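Local coordinates for putative uncharacterized protein (Pseudomonas phage 201phi2-1, PDB 3R4V) that is a phage protein of the tubulin-like family, without an assigned function, that holds guanosine-5'-diphosphate in a pocket of its nucleotide-binding fold, at residues A[79-82]-A[83-86]; A[121-124]-A[125-128]; A[157-160]-A[161-165]; A[283-286]-A[287-291]. All blocks are in the same frame, centred on the assembly; numbering follows the deposited sequence.

Interaction 1. Residues A[79-82]-A[83-86]; sequences PEAD and FYIV
Ala81 and Tyr84 meet where the chain leaves a loop and enters a strand. Residues 79-82 have no regular structure, and the strand begins at Tyr84. Ala81 is already extended (phi/psi -138°/158°). Asp82 then turns the chain, and Phe83 and Tyr84 run on in extended form. This lets the Tyr84 side chain fold back along the loop it has just left. Its CG lies beside its own backbone N and opposite the carbonyl carbon (chi1 -53°), and the ring reaches back past Ala81. At the end of the ring the phenol oxygen accepts a backbone hydrogen bond: Ala81 N donates to Tyr84 OH at 2.9 Å. CB of Ala81 rests over one face of the ring, displaced toward the rim, in a CH-pi contact 4.2 Å from the Tyr84 ring centroid. The phenol oxygen also meets a water at 2.8 Å from Tyr84 OH. That water donates to Glu80 OE1 at 2.9 Å and so links the carboxylate to the phenol. The two flat groups stand almost perpendicular. Tyr84 OH has a further hydrogen-bond partner in Arg109, and Asp82 OD2 is bonded to Gln181. The strand 84-89 runs between strands 6-10 and 113-119 of the central sheet of this tubulin-like fold. Tyr84 packs on Cys6 and Ile8 of the first and Phe113 of the second, while Phe83 and Ile85 lie against helix 161-178.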
loop_
_atom_site.group_PDB
_atom_site.type_symbol
_atom_site.label_atom_id
_atom_site.label_comp_id
_atom_site.label_asym_id
_atom_site.label_seq_id
_atom_site.Cartn_x
_atom_site.Cartn_y
_atom_site.Cartn_z
ATOM N N PRO A 79 -12.012 -2.981 -14.081
ATOM C CA PRO A 79 -13.057 -4.005 -14.171
ATOM C C PRO A 79 -13.508 -4.481 -12.797
ATOM O O PRO A 79 -12.757 -4.364 -11.834
ATOM C CB PRO A 79 -12.355 -5.164 -14.887
ATOM C CG PRO A 79 -11.130 -4.582 -15.496
ATOM C CD PRO A 79 -10.727 -3.445 -14.624
ATOM N N GLU A 80 -14.724 -5.008 -12.713
ATOM C CA GLU A 80 -15.169 -5.702 -11.512
ATOM C C GLU A 80 -14.298 -6.933 -11.318
ATOM O O GLU A 80 -14.069 -7.695 -12.260
ATOM C CB GLU A 80 -16.636 -6.122 -11.629
ATOM C CG GLU A 80 -17.630 -4.965 -11.682
ATOM C CD GLU A 80 -17.717 -4.194 -10.370
ATOM O OE1 GLU A 80 -17.527 -4.810 -9.294
ATOM O OE2 GLU A 80 -17.980 -2.969 -10.415
ATOM N N ALA A 81 -13.805 -7.125 -10.103
ATOM C CA ALA A 81 -12.985 -8.297 -9.812
ATOM C C ALA A 81 -13.335 -8.902 -8.463
ATOM O O ALA A 81 -13.888 -8.230 -7.592
ATOM C CB ALA A 81 -11.510 -7.943 -9.872
ATOM N N ASP A 82 -13.009 -10.180 -8.299
ATOM C CA ASP A 82 -13.236 -10.876 -7.039
ATOM C C ASP A 82 -12.277 -10.436 -5.932
ATOM O O ASP A 82 -12.550 -10.643 -4.749
ATOM C CB ASP A 82 -13.137 -12.388 -7.238
ATOM C CG ASP A 82 -14.314 -12.955 -8.021
ATOM O OD1 ASP A 82 -15.412 -12.360 -7.948
ATOM O OD2 ASP A 82 -14.136 -13.991 -8.704
ATOM N N PHE A 83 -11.144 -9.854 -6.315
ATOM C CA PHE A 83 -10.177 -9.374 -5.339
ATOM C C PHE A 83 -9.348 -8.276 -5.978
ATOM O O PHE A 83 -9.161 -8.271 -7.192
ATOM C CB PHE A 83 -9.276 -10.538 -4.890
ATOM C CG PHE A 83 -8.480 -10.259 -3.642
ATOM C CD1 PHE A 83 -9.017 -10.502 -2.381
ATOM C CD2 PHE A 83 -7.192 -9.775 -3.725
ATOM C CE1 PHE A 83 -8.276 -10.259 -1.229
ATOM C CE2 PHE A 83 -6.448 -9.525 -2.582
ATOM C CZ PHE A 83 -6.985 -9.774 -1.328
ATOM N N TYR A 84 -8.876 -7.318 -5.181
ATOM C CA TYR A 84 -7.996 -6.284 -5.721
ATOM C C TYR A 84 -6.730 -6.157 -4.892
ATOM O O TYR A 84 -6.723 -6.418 -3.697
ATOM C CB TYR A 84 -8.681 -4.908 -5.761
ATOM C CG TYR A 84 -10.029 -4.873 -6.468
ATOM C CD1 TYR A 84 -10.162 -4.322 -7.746
ATOM C CD2 TYR A 84 -11.168 -5.376 -5.852
ATOM C CE1 TYR A 84 -11.406 -4.276 -8.391
ATOM C CE2 TYR A 84 -12.406 -5.330 -6.486
ATOM C CZ TYR A 84 -12.514 -4.789 -7.752
ATOM O OH TYR A 84 -13.747 -4.749 -8.360
ATOM N N ILE A 85 -5.660 -5.723 -5.530
ATOM C CA ILE A 85 -4.444 -5.382 -4.808
ATOM C C ILE A 85 -4.100 -3.947 -5.188
ATOM O O ILE A 85 -4.071 -3.616 -6.375
ATOM C CB ILE A 85 -3.304 -6.318 -5.206
ATOM C CG1 ILE A 85 -3.687 -7.769 -4.873
ATOM C CG2 ILE A 85 -1.988 -5.902 -4.532
ATOM C CD1 ILE A 85 -2.745 -8.818 -5.438
ATOM N N VAL A 86 -3.844 -3.096 -4.196
ATOM C CA VAL A 86 -3.492 -1.699 -4.461
ATOM C C VAL A 86 -2.079 -1.400 -3.954
ATOM O O VAL A 86 -1.709 -1.854 -2.883
ATOM C CB VAL A 86 -4.438 -0.759 -3.742
ATOM C CG1 VAL A 86 -4.239 0.669 -4.265
ATOM C CG2 VAL A 86 -5.874 -1.211 -3.931
HETATM O O HOH W 1 -16.016 -5.423 -6.839
#

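Interaction 2. Residues A[121-124]-A[125-128]; sequences MEST and DNLG. With GDP (guanosine-5'-diphosphate), chain B.
Met121 and Leu127 touch at the start of helix 124-144, where Ser123 caps the helix and Asn126, in its first turn, reaches the ribose of guanosine-5'-diphosphate. Met121 bends at chi2, and its SD meets CD2 of Leu127 at 3.7 Å, the two side chains crossing at about a right angle. Glu122 follows, and its backbone binds the pocket asparagine: Glu122 N donates to Asn126 OD1 at 3.1 Å. The donor nitrogen lies in the carbonyl plane of Asn126, on a lone pair, though the bond itself is bent (136°). The carboxylate of Glu122 passes near the ribose, and its OE2 is hydrogen-bonded to Tyr161 OH. Ser123 is the N-cap. Its OG sits between the backbone N and the carbonyl carbon (chi1 59°), which turns it back to the N-H groups of the first turn. There it accepts from Asn126 N at 3.1 Å in a nearly straight bond (171°). Ser123 O receives Leu127 N in the first turn. Thr124 O then takes Gly128 N, while Thr124 OG1 shares a water with Asp125 OD2 and is hydrogen-bonded to Gln292. Thr124 and Leu127 both pack on helix 274-294. The cap and the Glu122 N-H thus hold Asn126 from its backbone and from its amide oxygen. The amide binds both ribose hydroxyls. GDP O2' donates to Asn126 OD1 at 2.9 Å, GDP O3' makes a weak bond to the same oxygen, and Asn126 ND2 donates to GDP O3' at 3.1 Å.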
loop_
_atom_site.group_PDB
_atom_site.type_symbol
_atom_site.label_atom_id
_atom_site.label_comp_id
_atom_site.label_asym_id
_atom_site.label_seq_id
_atom_site.Cartn_x
_atom_site.Cartn_y
_atom_site.Cartn_z
ATOM N N MET A 121 11.165 7.716 3.601
ATOM C CA MET A 121 11.890 8.190 4.773
ATOM C C MET A 121 12.915 9.282 4.480
ATOM O O MET A 121 13.665 9.665 5.374
ATOM C CB MET A 121 12.599 7.017 5.468
ATOM C CG MET A 121 11.708 5.843 5.840
ATOM S SD MET A 121 10.518 6.272 7.112
ATOM C CE MET A 121 9.700 4.694 7.350
ATOM N N GLU A 122 12.949 9.784 3.248
ATOM C CA GLU A 122 14.004 10.716 2.836
ATOM C C GLU A 122 14.027 12.046 3.595
ATOM O O GLU A 122 15.096 12.577 3.912
ATOM C CB GLU A 122 13.888 11.030 1.338
ATOM C CG GLU A 122 14.114 9.870 0.392
ATOM C CD GLU A 122 14.083 10.318 -1.065
ATOM O OE1 GLU A 122 13.835 11.521 -1.307
ATOM O OE2 GLU A 122 14.306 9.478 -1.967
ATOM N N SER A 123 12.848 12.597 3.858
ATOM C CA SER A 123 12.734 14.005 4.224
ATOM C C SER A 123 11.559 14.210 5.166
ATOM O O SER A 123 10.738 13.318 5.321
ATOM C CB SER A 123 12.476 14.826 2.965
ATOM O OG SER A 123 11.285 14.369 2.343
ATOM N N THR A 124 11.454 15.387 5.777
ATOM C CA THR A 124 10.275 15.651 6.606
ATOM C C THR A 124 9.002 15.710 5.746
ATOM O O THR A 124 7.901 15.436 6.234
ATOM C CB THR A 124 10.420 16.935 7.453
ATOM O OG1 THR A 124 10.811 18.030 6.616
ATOM C CG2 THR A 124 11.473 16.751 8.541
ATOM N N ASP A 125 9.145 16.066 4.468
ATOM C CA ASP A 125 7.993 16.026 3.555
ATOM C C ASP A 125 7.472 14.592 3.387
ATOM O O ASP A 125 6.269 14.347 3.488
ATOM C CB ASP A 125 8.340 16.609 2.179
ATOM C CG ASP A 125 8.396 18.130 2.178
ATOM O OD1 ASP A 125 8.908 18.690 1.188
ATOM O OD2 ASP A 125 7.938 18.763 3.157
ATOM N N ASN A 126 8.376 13.656 3.111
ATOM C CA ASN A 126 8.010 12.245 3.017
ATOM C C ASN A 126 7.318 11.794 4.305
ATOM O O ASN A 126 6.279 11.135 4.278
ATOM C CB ASN A 126 9.261 11.372 2.852
ATOM C CG ASN A 126 9.728 11.234 1.400
ATOM O OD1 ASN A 126 10.772 10.635 1.144
ATOM N ND2 ASN A 126 8.967 11.774 0.460
ATOM N N LEU A 127 7.920 12.139 5.439
ATOM C CA LEU A 127 7.436 11.633 6.725
ATOM C C LEU A 127 6.078 12.221 7.045
ATOM O O LEU A 127 5.209 11.522 7.533
ATOM C CB LEU A 127 8.431 11.931 7.848
ATOM C CG LEU A 127 9.750 11.162 7.725
ATOM C CD1 LEU A 127 10.805 11.721 8.664
ATOM C CD2 LEU A 127 9.523 9.686 7.992
ATOM N N GLY A 128 5.902 13.512 6.775
ATOM C CA GLY A 128 4.603 14.143 6.937
ATOM C C GLY A 128 3.560 13.506 6.042
ATOM O O GLY A 128 2.436 13.264 6.457
HETATM P PB GDP B . 4.513 10.053 -6.223
HETATM O O1B GDP B . 4.718 9.808 -7.701
HETATM O O2B GDP B . 3.433 9.123 -5.738
HETATM O O3B GDP B . 4.154 11.513 -5.976
HETATM O O3A GDP B . 5.882 9.791 -5.438
HETATM P PA GDP B . 6.855 8.521 -5.608
HETATM O O1A GDP B . 7.550 8.483 -6.959
HETATM O O2A GDP B . 6.120 7.243 -5.320
HETATM O "O5'" GDP B . 7.916 8.854 -4.488
HETATM C "C5'" GDP B . 7.530 9.074 -3.120
HETATM C "C4'" GDP B . 8.675 8.710 -2.182
HETATM O "O4'" GDP B . 8.845 7.287 -2.165
HETATM C "C3'" GDP B . 10.019 9.266 -2.626
HETATM O "O3'" GDP B . 10.263 10.529 -2.016
HETATM C "C2'" GDP B . 11.000 8.228 -2.127
HETATM O "O2'" GDP B . 11.291 8.443 -0.746
HETATM C "C1'" GDP B . 10.236 6.925 -2.189
HETATM N N9 GDP B . 10.409 6.211 -3.471
HETATM C C8 GDP B . 10.476 6.743 -4.716
HETATM N N7 GDP B . 10.586 5.766 -5.652
HETATM C C5 GDP B . 10.562 4.578 -5.008
HETATM C C6 GDP B . 10.621 3.148 -5.385
HETATM O O6 GDP B . 10.724 2.808 -6.581
HETATM N N1 GDP B . 10.564 2.234 -4.399
HETATM C C2 GDP B . 10.452 2.581 -3.097
HETATM N N2 GDP B . 10.389 1.619 -2.140
HETATM N N3 GDP B . 10.388 3.869 -2.686
HETATM C C4 GDP B . 10.434 4.884 -3.579
HETATM O O HOH W 2 8.389 19.057 6.031
#

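Interaction 3. Residues A[157-160]-A[161-165]; sequences QGRS and YESIN. With GDP (guanosine-5'-diphosphate), chain B.
The N-terminus of helix 161-178 forms the guanine end of the nucleotide pocket in this tubulin-like fold, and Ser160 is its N-cap. Ser160 OG accepts from Ser163 N at 2.9 Å, and Ser160 O receives Ile164 N one residue further on. Ser163 uses its hydroxyl for Arg159. With OG opposite its backbone N (chi1 171°), it meets the extended Arg159 side chain at the guanidinium edge. Arg159 has two conformers. In the one modelled here, Arg159 NE donates to Ser163 OG at 2.9 Å, within the guanidinium plane, and a weak second bond comes from Arg159 NH2. In the same conformer one guanidinium face lies against Ile164 CG1, and Arg159 NH2 forms a salt bridge with Glu167. The bond and the Ile164 contact orient the group in this conformer. Across the helix, Tyr161 lays one ring face on the guanine, with GDP C4 3.6 Å above the ring plane and toward its rim. Asn165 reads the base edge with two bonds. GDP N1 donates to Asn165 OD1 at 2.7 Å, and Asn165 ND2 donates to GDP O6 at 2.9 Å. Ile164 CG2 lies 3.4 Å from GDP N2. The Tyr161 hydroxyl is hydrogen-bonded to Glu122. The segment follows strand 148-154 and its loop, where Asn155 touches Tyr161 and Ile164. Asn165 packs on Asn16 and Val17 of helix 11-18, while Glu162 pairs with Lys20.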
loop_
_atom_site.group_PDB
_atom_site.type_symbol
_atom_site.label_atom_id
_atom_site.label_comp_id
_atom_site.label_asym_id
_atom_site.label_seq_id
_atom_site.Cartn_x
_atom_site.Cartn_y
_atom_site.Cartn_z
ATOM N N GLN A 157 16.909 2.718 6.028
ATOM C CA GLN A 157 18.147 3.361 5.596
ATOM C C GLN A 157 19.161 2.376 5.021
ATOM O O GLN A 157 19.422 1.321 5.601
ATOM C CB GLN A 157 18.785 4.145 6.743
ATOM C CG GLN A 157 20.104 4.798 6.362
ATOM C CD GLN A 157 20.739 5.558 7.508
ATOM O OE1 GLN A 157 20.066 5.940 8.465
ATOM N NE2 GLN A 157 22.047 5.779 7.416
ATOM N N GLY A 158 19.724 2.729 3.872
ATOM C CA GLY A 158 20.780 1.944 3.264
ATOM C C GLY A 158 20.306 0.895 2.279
ATOM O O GLY A 158 21.112 0.314 1.554
ATOM N N ARG A 159 19.001 0.642 2.248
ATOM C CA ARG A 159 18.458 -0.367 1.350
ATOM C C ARG A 159 17.980 0.264 0.046
ATOM O O ARG A 159 17.271 1.271 0.067
ATOM C CB ARG A 159 17.307 -1.110 2.024
ATOM C CG ARG A 159 16.820 -2.307 1.246
ATOM C CD ARG A 159 15.819 -3.116 2.049
ATOM N NE ARG A 159 15.329 -4.252 1.279
ATOM C CZ ARG A 159 14.262 -4.970 1.608
ATOM N NH1 ARG A 159 13.574 -4.667 2.699
ATOM N NH2 ARG A 159 13.884 -5.982 0.843
ATOM N N SER A 160 18.354 -0.331 -1.084
ATOM C CA SER A 160 17.999 0.246 -2.376
ATOM C C SER A 160 16.497 0.149 -2.618
ATOM O O SER A 160 15.836 -0.779 -2.136
ATOM C CB SER A 160 18.748 -0.459 -3.506
ATOM O OG SER A 160 18.233 -1.759 -3.729
ATOM N N TYR A 161 15.956 1.105 -3.365
ATOM C CA TYR A 161 14.548 1.050 -3.735
ATOM C C TYR A 161 14.311 -0.177 -4.614
ATOM O O TYR A 161 13.233 -0.769 -4.610
ATOM C CB TYR A 161 14.128 2.333 -4.455
ATOM C CG TYR A 161 14.131 3.561 -3.568
ATOM C CD1 TYR A 161 14.252 3.448 -2.187
ATOM C CD2 TYR A 161 14.003 4.835 -4.111
ATOM C CE1 TYR A 161 14.253 4.573 -1.369
ATOM C CE2 TYR A 161 14.004 5.965 -3.300
ATOM C CZ TYR A 161 14.130 5.829 -1.931
ATOM O OH TYR A 161 14.134 6.953 -1.126
ATOM N N GLU A 162 15.335 -0.562 -5.361
ATOM C CA GLU A 162 15.265 -1.754 -6.193
ATOM C C GLU A 162 14.999 -2.992 -5.337
ATOM O O GLU A 162 14.133 -3.813 -5.654
ATOM C CB GLU A 162 16.577 -1.941 -6.956
ATOM C CG GLU A 162 16.584 -3.164 -7.845
ATOM C CD GLU A 162 15.621 -3.031 -9.008
ATOM O OE1 GLU A 162 15.203 -1.889 -9.307
ATOM O OE2 GLU A 162 15.280 -4.066 -9.619
ATOM N N SER A 163 15.757 -3.122 -4.254
ATOM C CA SER A 163 15.591 -4.241 -3.331
ATOM C C SER A 163 14.195 -4.247 -2.713
ATOM O O SER A 163 13.514 -5.279 -2.669
ATOM C CB SER A 163 16.662 -4.180 -2.237
ATOM O OG SER A 163 16.419 -5.134 -1.217
ATOM N N ILE A 164 13.757 -3.085 -2.244
ATOM C CA ILE A 164 12.454 -2.990 -1.615
ATOM C C ILE A 164 11.357 -3.335 -2.619
ATOM O O ILE A 164 10.412 -4.066 -2.296
ATOM C CB ILE A 164 12.241 -1.589 -0.992
ATOM C CG1 ILE A 164 13.181 -1.418 0.201
ATOM C CG2 ILE A 164 10.789 -1.390 -0.558
ATOM C CD1 ILE A 164 13.741 -0.026 0.348
ATOM N N ASN A 165 11.489 -2.826 -3.841
ATOM C CA ASN A 165 10.485 -3.075 -4.876
ATOM C C ASN A 165 10.407 -4.565 -5.208
ATOM O O ASN A 165 9.321 -5.111 -5.414
ATOM C CB ASN A 165 10.791 -2.278 -6.145
ATOM C CG ASN A 165 10.519 -0.793 -5.988
ATOM O OD1 ASN A 165 10.046 -0.338 -4.945
ATOM N ND2 ASN A 165 10.820 -0.025 -7.034
HETATM P PB GDP B . 4.513 10.053 -6.223
HETATM O O1B GDP B . 4.718 9.808 -7.701
HETATM O O2B GDP B . 3.433 9.123 -5.738
HETATM O O3B GDP B . 4.154 11.513 -5.976
HETATM O O3A GDP B . 5.882 9.791 -5.438
HETATM P PA GDP B . 6.855 8.521 -5.608
HETATM O O1A GDP B . 7.550 8.483 -6.959
HETATM O O2A GDP B . 6.120 7.243 -5.320
HETATM O "O5'" GDP B . 7.916 8.854 -4.488
HETATM C "C5'" GDP B . 7.530 9.074 -3.120
HETATM C "C4'" GDP B . 8.675 8.710 -2.182
HETATM O "O4'" GDP B . 8.845 7.287 -2.165
HETATM C "C3'" GDP B . 10.019 9.266 -2.626
HETATM O "O3'" GDP B . 10.263 10.529 -2.016
HETATM C "C2'" GDP B . 11.000 8.228 -2.127
HETATM O "O2'" GDP B . 11.291 8.443 -0.746
HETATM C "C1'" GDP B . 10.236 6.925 -2.189
HETATM N N9 GDP B . 10.409 6.211 -3.471
HETATM C C8 GDP B . 10.476 6.743 -4.716
HETATM N N7 GDP B . 10.586 5.766 -5.652
HETATM C C5 GDP B . 10.562 4.578 -5.008
HETATM C C6 GDP B . 10.621 3.148 -5.385
HETATM O O6 GDP B . 10.724 2.808 -6.581
HETATM N N1 GDP B . 10.564 2.234 -4.399
HETATM C C2 GDP B . 10.452 2.581 -3.097
HETATM N N2 GDP B . 10.389 1.619 -2.140
HETATM N N3 GDP B . 10.388 3.869 -2.686
HETATM C C4 GDP B . 10.434 4.884 -3.579
#

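Interaction 4. Residues A[283-286]-A[287-291]; sequences DSKL and EMTRQ
Lys285 and Thr289 are one turn apart in helix 274-294, and both the backbone and a side chain join them. Regular main-chain bonds come first. Glu287 N, Met288 N, Thr289 N and Arg290 N donate to the carbonyls of Asp283, Ser284, Lys285 and Leu286, each four residues back. Side-chain hydroxyls add to this ladder. At chi1 -66° Thr289 OG1 is anti to the carbonyl carbon and points to the preceding turn, where it donates to Lys285 O at 3.1 Å. The hydroxyl approaches from above the carbonyl plane. That oxygen therefore accepts two bonds, since Thr289 N also reaches Lys285 O at 2.8 Å. Ser284 OG bonds to Thr280 O. Gln291 NE2 donates to Glu287 OE2 at 2.7 Å, from the anti side and tilted out of the carboxylate plane.

Within 287-291 Arg290 forms a two-pronged salt bridge with Glu287, one nitrogen for each carboxylate oxygen. Arg290 NE donates to Glu287 OE1 at 3.0 Å, on the syn side but out of plane. Arg290 NH2 meets the syn lone pair of Glu287 OE2 at 2.8 Å. Asp283 makes a second salt bridge, with Lys279.

In the packing, the Lys285 and Thr289 side chains run alongside each other in the same direction, and Met288 and Lys285 touch Leu127 of helix 124-144. Three side-chain N-H donors converge on the Glu287 carboxylate. They would restrict its rotation and would be expected to favour its charged form.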
loop_
_atom_site.group_PDB
_atom_site.type_symbol
_atom_site.label_atom_id
_atom_site.label_comp_id
_atom_site.label_asym_id
_atom_site.label_seq_id
_atom_site.Cartn_x
_atom_site.Cartn_y
_atom_site.Cartn_z
ATOM N N ASP A 283 8.404 9.956 15.348
ATOM C CA ASP A 283 9.645 10.210 16.072
ATOM C C ASP A 283 10.735 10.606 15.085
ATOM O O ASP A 283 11.528 11.514 15.350
ATOM C CB ASP A 283 10.101 8.973 16.832
ATOM C CG ASP A 283 9.340 8.755 18.132
ATOM O OD1 ASP A 283 8.578 9.646 18.572
ATOM O OD2 ASP A 283 9.533 7.678 18.726
ATOM N N SER A 284 10.789 9.923 13.945
ATOM C CA SER A 284 11.802 10.270 12.946
ATOM C C SER A 284 11.593 11.698 12.466
ATOM O O SER A 284 12.547 12.467 12.344
ATOM C CB SER A 284 11.792 9.301 11.759
ATOM O OG SER A 284 12.155 7.996 12.174
ATOM N N LYS A 285 10.337 12.061 12.218
ATOM C CA LYS A 285 10.036 13.405 11.746
ATOM C C LYS A 285 10.376 14.441 12.818
ATOM O O LYS A 285 10.927 15.500 12.520
ATOM C CB LYS A 285 8.567 13.514 11.330
ATOM C CG LYS A 285 8.228 14.838 10.667
ATOM C CD LYS A 285 6.751 14.943 10.366
ATOM C CE LYS A 285 6.428 16.279 9.732
ATOM N NZ LYS A 285 5.137 16.801 10.247
ATOM N N LEU A 286 10.067 14.136 14.074
ATOM C CA LEU A 286 10.432 15.042 15.177
ATOM C C LEU A 286 11.951 15.291 15.246
ATOM O O LEU A 286 12.413 16.425 15.436
ATOM C CB LEU A 286 9.950 14.479 16.509
ATOM C CG LEU A 286 10.227 15.354 17.729
ATOM C CD1 LEU A 286 9.411 16.637 17.638
ATOM C CD2 LEU A 286 9.910 14.598 19.016
ATOM N N GLU A 287 12.725 14.220 15.098
ATOM C CA GLU A 287 14.175 14.332 15.120
ATOM C C GLU A 287 14.681 15.184 13.955
ATOM O O GLU A 287 15.527 16.047 14.148
ATOM C CB GLU A 287 14.830 12.949 15.121
ATOM C CG GLU A 287 16.370 12.982 15.000
ATOM C CD GLU A 287 17.054 13.859 16.057
ATOM O OE1 GLU A 287 16.454 14.142 17.123
ATOM O OE2 GLU A 287 18.209 14.270 15.813
ATOM N N MET A 288 14.150 14.958 12.760
ATOM C CA MET A 288 14.546 15.756 11.600
ATOM C C MET A 288 14.151 17.223 11.779
ATOM O O MET A 288 14.917 18.140 11.450
ATOM C CB MET A 288 13.907 15.226 10.318
ATOM C CG MET A 288 14.473 13.933 9.790
ATOM S SD MET A 288 14.013 13.767 8.046
ATOM C CE MET A 288 14.900 15.159 7.355
ATOM N N THR A 289 12.941 17.445 12.287
ATOM C CA THR A 289 12.464 18.809 12.486
ATOM C C THR A 289 13.250 19.518 13.591
ATOM O O THR A 289 13.513 20.716 13.505
ATOM C CB THR A 289 10.952 18.837 12.792
ATOM O OG1 THR A 289 10.231 18.390 11.635
ATOM C CG2 THR A 289 10.517 20.248 13.128
ATOM N N ARG A 290 13.633 18.780 14.626
ATOM C CA ARG A 290 14.478 19.355 15.657
ATOM C C ARG A 290 15.744 19.910 15.001
ATOM O O ARG A 290 16.145 21.055 15.246
ATOM C CB ARG A 290 14.840 18.315 16.718
ATOM C CG ARG A 290 15.661 18.882 17.869
ATOM C CD ARG A 290 16.139 17.788 18.810
ATOM N NE ARG A 290 17.087 16.888 18.163
ATOM C CZ ARG A 290 18.392 17.126 18.062
ATOM N NH1 ARG A 290 18.904 18.244 18.562
ATOM N NH2 ARG A 290 19.184 16.251 17.459
ATOM N N GLN A 291 16.363 19.106 14.147
ATOM C CA GLN A 291 17.587 19.543 13.481
ATOM C C GLN A 291 17.366 20.779 12.612
ATOM O O GLN A 291 18.166 21.706 12.625
ATOM C CB GLN A 291 18.179 18.402 12.663
ATOM C CG GLN A 291 18.698 17.257 13.523
ATOM C CD GLN A 291 19.076 16.039 12.700
ATOM O OE1 GLN A 291 19.263 16.131 11.485
ATOM N NE2 GLN A 291 19.184 14.887 13.358
#

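In the fold
Interactions 2 and 3 are two walls of one pocket, and both touch guanosine-5'-diphosphate: interaction 2 at the ribose and interaction 3 at the base. Their centres are about 16 Å apart, yet they meet directly through Glu122 OE2 and Tyr161 OH, at 2.7 Å in a probable hydrogen bond. Interaction 4 backs interaction 2 from the side of helix 274-294. Thr124 CG2 lies 3.4 Å from Met288 CB, and the side chain of Met288 is about 11 Å from the nucleotide. Interaction 1 stands apart, across the chain's centre from interactions 2, 3 and 4. It is nearest to interaction 3, about 11 Å between closest atoms, and helix 161-178 bridges the two.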